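Local coordinates for protein escJ (Escherichia coli, PDB 1YJ7) that probably forms a ring at the membrane that serves as a molecular platform for assembly of the type III secretion system, at residues A50-I53 and L54-G58; N88-K91 and E92-E96; S139-Q142 and I143-V147. The protein carries 3 engineered substitutions. All blocks are in the same frame, centred on the assembly; numbering follows the deposited sequence. Where two conformers were deposited one is given.

Interaction 1. Residues A50-I53 and L54-G58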
# COMPACT_ATOMS: atom_id res chain seq x y z
N ALA D 50 8.46 -24.72 -4.45
CA ALA D 50 8.16 -24.71 -3.02
C ALA D 50 7.39 -23.46 -2.61
O ALA D 50 6.42 -23.54 -1.88
CB ALA D 50 9.43 -24.82 -2.21
N ILE D 51 7.84 -22.30 -3.06
CA ILE D 51 7.16 -21.06 -2.75
C ILE D 51 5.74 -21.03 -3.34
O ILE D 51 4.81 -20.50 -2.70
CB ILE D 51 8.04 -19.87 -3.23
CG1 ILE D 51 9.32 -19.82 -2.39
CG2 ILE D 51 7.27 -18.55 -3.11
CD1 ILE D 51 9.13 -19.72 -0.89
N THR D 52 5.56 -21.59 -4.53
CA THR D 52 4.23 -21.65 -5.15
C THR D 52 3.28 -22.48 -4.28
O THR D 52 2.17 -22.06 -3.96
CB THR D 52 4.29 -22.23 -6.57
OG1 THR D 52 5.11 -21.38 -7.40
CG2 THR D 52 2.90 -22.24 -7.24
N ILE D 53 3.75 -23.66 -3.87
CA ILE D 53 2.97 -24.56 -3.03
C ILE D 53 2.65 -23.90 -1.70
O ILE D 53 1.50 -23.93 -1.25
CB ILE D 53 3.72 -25.92 -2.81
CG1 ILE D 53 3.75 -26.71 -4.11
CG2 ILE D 53 3.02 -26.76 -1.70
CD1 ILE D 53 4.80 -27.81 -4.14
N LEU D 54 3.64 -23.27 -1.06
CA LEU D 54 3.37 -22.62 0.21
C LEU D 54 2.40 -21.45 0.04
O LEU D 54 1.46 -21.30 0.82
CB LEU D 54 4.63 -22.16 0.88
CG LEU D 54 5.58 -23.29 1.28
CD1 LEU D 54 6.86 -22.70 1.84
CD2 LEU D 54 4.93 -24.26 2.27
N ASN D 55 2.63 -20.65 -0.98
CA ASN D 55 1.75 -19.51 -1.26
C ASN D 55 0.29 -19.94 -1.49
O ASN D 55 -0.63 -19.36 -0.89
CB ASN D 55 2.38 -18.54 -2.26
CG ASN D 55 3.42 -17.62 -1.57
OD1 ASN D 55 4.52 -18.05 -1.22
ND2 ASN D 55 3.02 -16.37 -1.29
N ASN D 56 0.11 -20.98 -2.31
CA ASN D 56 -1.22 -21.45 -2.70
C ASN D 56 -1.96 -22.03 -1.49
O ASN D 56 -3.18 -22.08 -1.48
CB ASN D 56 -1.13 -22.49 -3.81
CG ASN D 56 -0.76 -21.89 -5.16
OD1 ASN D 56 -0.56 -20.68 -5.30
ND2 ASN D 56 -0.66 -22.74 -6.17
N ASN D 57 -1.22 -22.44 -0.47
CA ASN D 57 -1.80 -23.04 0.73
C ASN D 57 -1.82 -22.11 1.93
O ASN D 57 -2.16 -22.54 3.04
CB ASN D 57 -1.08 -24.35 1.05
CG ASN D 57 -1.48 -25.45 0.11
OD1 ASN D 57 -2.51 -26.10 0.33
ND2 ASN D 57 -0.73 -25.63 -0.97
N GLY D 58 -1.45 -20.85 1.71
CA GLY D 58 -1.55 -19.82 2.71
C GLY D 58 -0.50 -19.85 3.79
O GLY D 58 -0.77 -19.38 4.90

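Interaction 2. Residues N88-K91 and E92-E96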
# COMPACT_ATOMS: atom_id res chain seq x y z
N ASN D 88 -17.37 -9.69 24.86
CA ASN D 88 -17.78 -10.33 23.61
C ASN D 88 -16.74 -11.34 23.15
O ASN D 88 -17.08 -12.42 22.69
CB ASN D 88 -17.93 -9.27 22.50
CG ASN D 88 -18.61 -9.80 21.27
OD1 ASN D 88 -19.78 -10.18 21.32
ND2 ASN D 88 -17.88 -9.80 20.12
N TYR D 89 -15.47 -10.97 23.28
CA TYR D 89 -14.36 -11.82 22.86
C TYR D 89 -14.30 -13.08 23.72
O TYR D 89 -14.16 -14.19 23.21
CB TYR D 89 -13.06 -11.04 22.96
CG TYR D 89 -11.80 -11.85 22.83
CD1 TYR D 89 -11.39 -12.34 21.58
CD2 TYR D 89 -11.00 -12.11 23.93
CE1 TYR D 89 -10.23 -13.09 21.45
CE2 TYR D 89 -9.83 -12.84 23.80
CZ TYR D 89 -9.46 -13.32 22.56
OH TYR D 89 -8.29 -14.05 22.44
N LEU D 90 -14.46 -12.90 25.03
CA LEU D 90 -14.56 -14.06 25.92
C LEU D 90 -15.68 -15.01 25.53
O LEU D 90 -15.49 -16.23 25.56
CB LEU D 90 -14.74 -13.62 27.38
CG LEU D 90 -14.82 -14.74 28.42
CD1 LEU D 90 -13.51 -15.45 28.52
CD2 LEU D 90 -15.25 -14.17 29.79
N LYS D 91 -16.86 -14.48 25.21
CA LYS D 91 -17.96 -15.32 24.76
C LYS D 91 -17.61 -16.05 23.46
O LYS D 91 -17.86 -17.24 23.34
CB LYS D 91 -19.25 -14.52 24.58
CG LYS D 91 -20.47 -15.36 24.17
CD LYS D 91 -20.87 -16.44 25.21
CE LYS D 91 -21.36 -15.85 26.52
NZ LYS D 91 -21.98 -16.88 27.44
N GLU D 92 -17.04 -15.33 22.50
CA GLU D 92 -16.63 -15.97 21.24
C GLU D 92 -15.67 -17.15 21.51
O GLU D 92 -15.82 -18.24 20.92
CB GLU D 92 -15.92 -14.96 20.34
CG GLU D 92 -16.87 -13.96 19.69
CD GLU D 92 -16.13 -12.82 19.00
OE1 GLU D 92 -16.82 -12.01 18.34
OE2 GLU D 92 -14.88 -12.76 19.10
N GLN D 93 -14.71 -16.92 22.39
CA GLN D 93 -13.72 -17.94 22.75
C GLN D 93 -14.35 -19.11 23.48
O GLN D 93 -13.99 -20.27 23.22
CB GLN D 93 -12.60 -17.29 23.57
CG GLN D 93 -11.77 -16.30 22.74
CD GLN D 93 -10.83 -16.97 21.74
OE1 GLN D 93 -10.89 -16.71 20.53
NE2 GLN D 93 -9.97 -17.82 22.24
N ASP D 94 -15.31 -18.83 24.37
CA ASP D 94 -16.03 -19.87 25.08
C ASP D 94 -16.82 -20.76 24.11
O ASP D 94 -16.88 -21.98 24.28
CB ASP D 94 -17.03 -19.27 26.07
CG ASP D 94 -16.38 -18.65 27.30
OD1 ASP D 94 -15.16 -18.83 27.57
OD2 ASP D 94 -17.08 -17.95 28.09
N ILE D 95 -17.44 -20.15 23.10
CA ILE D 95 -18.21 -20.92 22.13
C ILE D 95 -17.29 -21.74 21.23
O ILE D 95 -17.57 -22.90 20.96
CB ILE D 95 -19.15 -19.99 21.30
CG1 ILE D 95 -20.20 -19.36 22.25
CG2 ILE D 95 -19.81 -20.78 20.23
CD1 ILE D 95 -21.01 -18.23 21.55
N GLU D 96 -16.18 -21.15 20.81
CA GLU D 96 -15.17 -21.88 20.03
C GLU D 96 -14.66 -23.08 20.83
O GLU D 96 -14.53 -24.17 20.29
CB GLU D 96 -14.02 -20.97 19.61
CG GLU D 96 -14.39 -19.91 18.56
CD GLU D 96 -13.25 -18.98 18.18
OE1 GLU D 96 -13.50 -17.95 17.51
OE2 GLU D 96 -12.08 -19.27 18.54

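Interaction 3. Residues S139-Q142 and I143-V147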
# COMPACT_ATOMS: atom_id res chain seq x y z
N SER D 139 -24.86 -32.23 12.01
CA SER D 139 -24.68 -31.50 13.26
C SER D 139 -24.95 -29.99 13.18
O SER D 139 -24.91 -29.31 14.19
CB SER D 139 -23.28 -31.74 13.80
OG SER D 139 -23.10 -33.12 14.03
N VAL D 140 -25.27 -29.46 12.00
CA VAL D 140 -25.47 -28.02 11.88
C VAL D 140 -26.61 -27.50 12.75
O VAL D 140 -26.46 -26.49 13.41
CB VAL D 140 -25.64 -27.59 10.41
CG1 VAL D 140 -26.09 -26.14 10.28
CG2 VAL D 140 -24.36 -27.78 9.71
N ILE D 141 -27.74 -28.21 12.78
CA ILE D 141 -28.85 -27.81 13.63
C ILE D 141 -28.45 -27.79 15.13
O ILE D 141 -28.81 -26.86 15.85
CB ILE D 141 -29.94 -28.73 13.28
CG1 ILE D 141 -30.67 -28.19 12.04
CG2 ILE D 141 -30.94 -28.87 14.46
CD1 ILE D 141 -31.72 -29.10 11.53
N GLN D 142 -27.65 -28.77 15.56
CA GLN D 142 -27.14 -28.80 16.92
C GLN D 142 -26.19 -27.66 17.21
O GLN D 142 -26.28 -27.01 18.24
CB GLN D 142 -26.43 -30.13 17.18
CG GLN D 142 -27.40 -31.30 17.30
CD GLN D 142 -26.72 -32.66 17.24
OE1 GLN D 142 -27.11 -33.59 17.97
NE2 GLN D 142 -25.73 -32.78 16.37
N ILE D 143 -25.27 -27.41 16.29
CA ILE D 143 -24.35 -26.29 16.43
C ILE D 143 -25.09 -24.97 16.57
O ILE D 143 -24.78 -24.17 17.44
CB ILE D 143 -23.36 -26.27 15.25
CG1 ILE D 143 -22.39 -27.45 15.36
CG2 ILE D 143 -22.61 -24.94 15.20
CD1 ILE D 143 -21.66 -27.77 14.09
N LYS D 144 -26.09 -24.75 15.73
CA LYS D 144 -26.83 -23.51 15.79
C LYS D 144 -27.55 -23.37 17.12
O LYS D 144 -27.56 -22.31 17.71
CB LYS D 144 -27.84 -23.44 14.65
CG LYS D 144 -27.23 -23.16 13.34
CD LYS D 144 -28.29 -22.69 12.33
CE LYS D 144 -27.66 -22.35 11.01
NZ LYS D 144 -28.69 -22.29 9.93
N ASN D 145 -28.12 -24.46 17.62
CA ASN D 145 -28.83 -24.43 18.89
C ASN D 145 -27.87 -24.16 20.07
O ASN D 145 -28.22 -23.40 20.98
CB ASN D 145 -29.63 -25.71 19.11
CG ASN D 145 -30.94 -25.74 18.34
OD1 ASN D 145 -31.57 -24.71 18.13
ND2 ASN D 145 -31.36 -26.94 17.93
N LEU D 146 -26.68 -24.76 20.05
CA LEU D 146 -25.66 -24.46 21.06
C LEU D 146 -25.23 -22.98 21.05
O LEU D 146 -25.17 -22.34 22.10
CB LEU D 146 -24.45 -25.37 20.88
CG LEU D 146 -24.69 -26.87 21.14
CD1 LEU D 146 -23.57 -27.70 20.58
CD2 LEU D 146 -24.86 -27.14 22.63
N VAL D 147 -24.98 -22.42 19.87
CA VAL D 147 -24.62 -21.03 19.75
C VAL D 147 -25.77 -20.13 20.21
O VAL D 147 -25.55 -19.20 20.97
CB VAL D 147 -24.20 -20.70 18.30
CG1 VAL D 147 -23.94 -19.22 18.14
CG2 VAL D 147 -22.93 -21.49 17.94

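Interaction 1. Residues A50-I53 and L54-G58
The side chain of N57 turns back on I53 through two torsions. Chi1 of -75° sets CG beside the backbone N and anti to the carbonyl carbon, and chi2 of -83° then brings the amide nitrogen to the backbone oxygen of I53. This happens where helix 47-56 ends in a Schellman motif. G58, with positive phi, is the C-prime residue. Its N bonds to N55 O, and F59 N bonds to L54 O.

Upstream of this end the helical i to i+4 bonds are regular. The N atoms of L54, N55 and N56 bond to the O atoms of A50, I51 and T52 in turn, at 2.8 to 2.9 Å. The next one, from N57 N to I53 O, is weak at 3.2 Å. N57 has left helical geometry, and its side chain adds the stronger bond to the same oxygen.

The side chains run alongside one another four residues apart. T52 CG2 lies 3.8 Å from N56 ND2, and I53 CG2 sits 4.0 Å from N57 ND2. T52 OG1 is used on the helix itself, bonding to V48 O. On the buried side L54 folds close to the preceding turn, with its CG 3.3 Å from A50 O.

A50, I53 and L54 rest on L21, L20 and M17 of helix 11-23, and I51 and L54 reach L5 of strand 3-9. I51 also packs on N15 of a neighbouring subunit, beside N55 on Q16 and N56 on P132 of that subunit.

The side-chain bond from N57 ND2 to I53 O is 2.8 Å long, nearly straight at 173°, and lies in the plane of the N57 amide.

Interaction 2. Residues N88-K91 and E92-E96
The ring of Y89 carries the aliphatic part of Q93 over one face. Q93 CG sits 3.9 Å from the centroid of the Y89 ring, 17° off the ring normal, in a CH-pi contact displaced toward the rim on the side of CE1 and CZ. The Q93 chain bends at chi2 (-74°), and its amide lies only 20° from parallel to the ring. Q93 OE1 comes to 3.8 Å from Y89 CE1. The carboxylate of E92 approaches the ring obliquely.

Y89 and Q93 are i to i+4 neighbours on helix 80-99; E92 is three residues on from Y89. The helix lies against strand 105-113 in the C-terminal alpha/beta part, consistent with a ring-building motif of the YscJ/FliF family. E92 is buried, and its OE1 accepts a hydrogen bond from L112 N on that strand. The amide of N88 lies next to this carboxylate and gives a weak hydrogen bond to L112 O.

K91 and I95 meet through carbon, CG to CD1 at 3.9 Å. K91 NZ bonds to S150 O at the end of helix 140-150. On the outer side, L90 CD1 lies 3.9 Å from D94 OD1.

Interaction 3. Residues S139-Q142 and I143-V147
I143 and S139 make the tight part of this contact. The isoleucine is buried and folds back over the carbonyl of S139. Its CG1 is 3.3 Å from S139 O and its CD1 3.6 Å from the same atom. Chi1 of -70° places CG1 beside the backbone N, which puts this branch over the previous turn. I143 N bonds to S139 O at 2.9 Å, so the oxygen takes a hydrogen bond while the aliphatic branch covers it. S139 CB adds a distant touch to the end of the I143 side chain.

V140 and K144 form a second, looser pair. They lie side by side and point the same way, with V140 CG1 4.2 Å from K144 CE. Extended beyond CG, the lysine carries its CE past V140 CG1 and its end away from residues 139-142. K144 NZ bonds to a glycerol molecule, probably from the crystallisation liquor.

The other side faces solvent. I141, Q142 and L146 are exposed, and across the contact their side chains meet little beyond backbone oxygens. I141 has two conformers; in one of them its CG2 lies 4.0 Å from N145 ND2, the two side chains pointing the same way. The N145 amide makes no hydrogen bond to I141 O. Backbone bonds carry this side: N145 N to I141 O at 3.1 Å and L146 N to Q142 O at 2.9 Å.

Residues 140-147 form most of helix 140-150, with S139 just before it. This helix is the crossover of the beta-alpha-beta unit between strands 123-130 and 159-165. V140 and K144 pack on I163 and V161 of strand 159-165. V147 reaches A124 and V126 of strand 123-130. I143 and V147 also meet L99 of helix 80-99, while L146 touches L98.

All three interactions are local contacts along helices. Interaction 1 stands apart, about 31 Å centre to centre from interaction 2 and 34 Å from interaction 3, on the opposite side of the chain's centre. It is partly buried, lies at a helix end by helix 11-23 and strand 3-9, and touches another subunit. Interactions 2 and 3 touch each other, I95 CG2 to V147 CG2 at 3.9 Å. Their helices, 80-99 and 140-150, meet strands of the same mixed sheet: 105-113 for interaction 2, 123-130 and 159-165 for interaction 3. Interaction 2 is partly buried and mixes an aromatic contact with polar links to a strand. Interaction 3 is a surface contact, with aliphatic packing on its inner side.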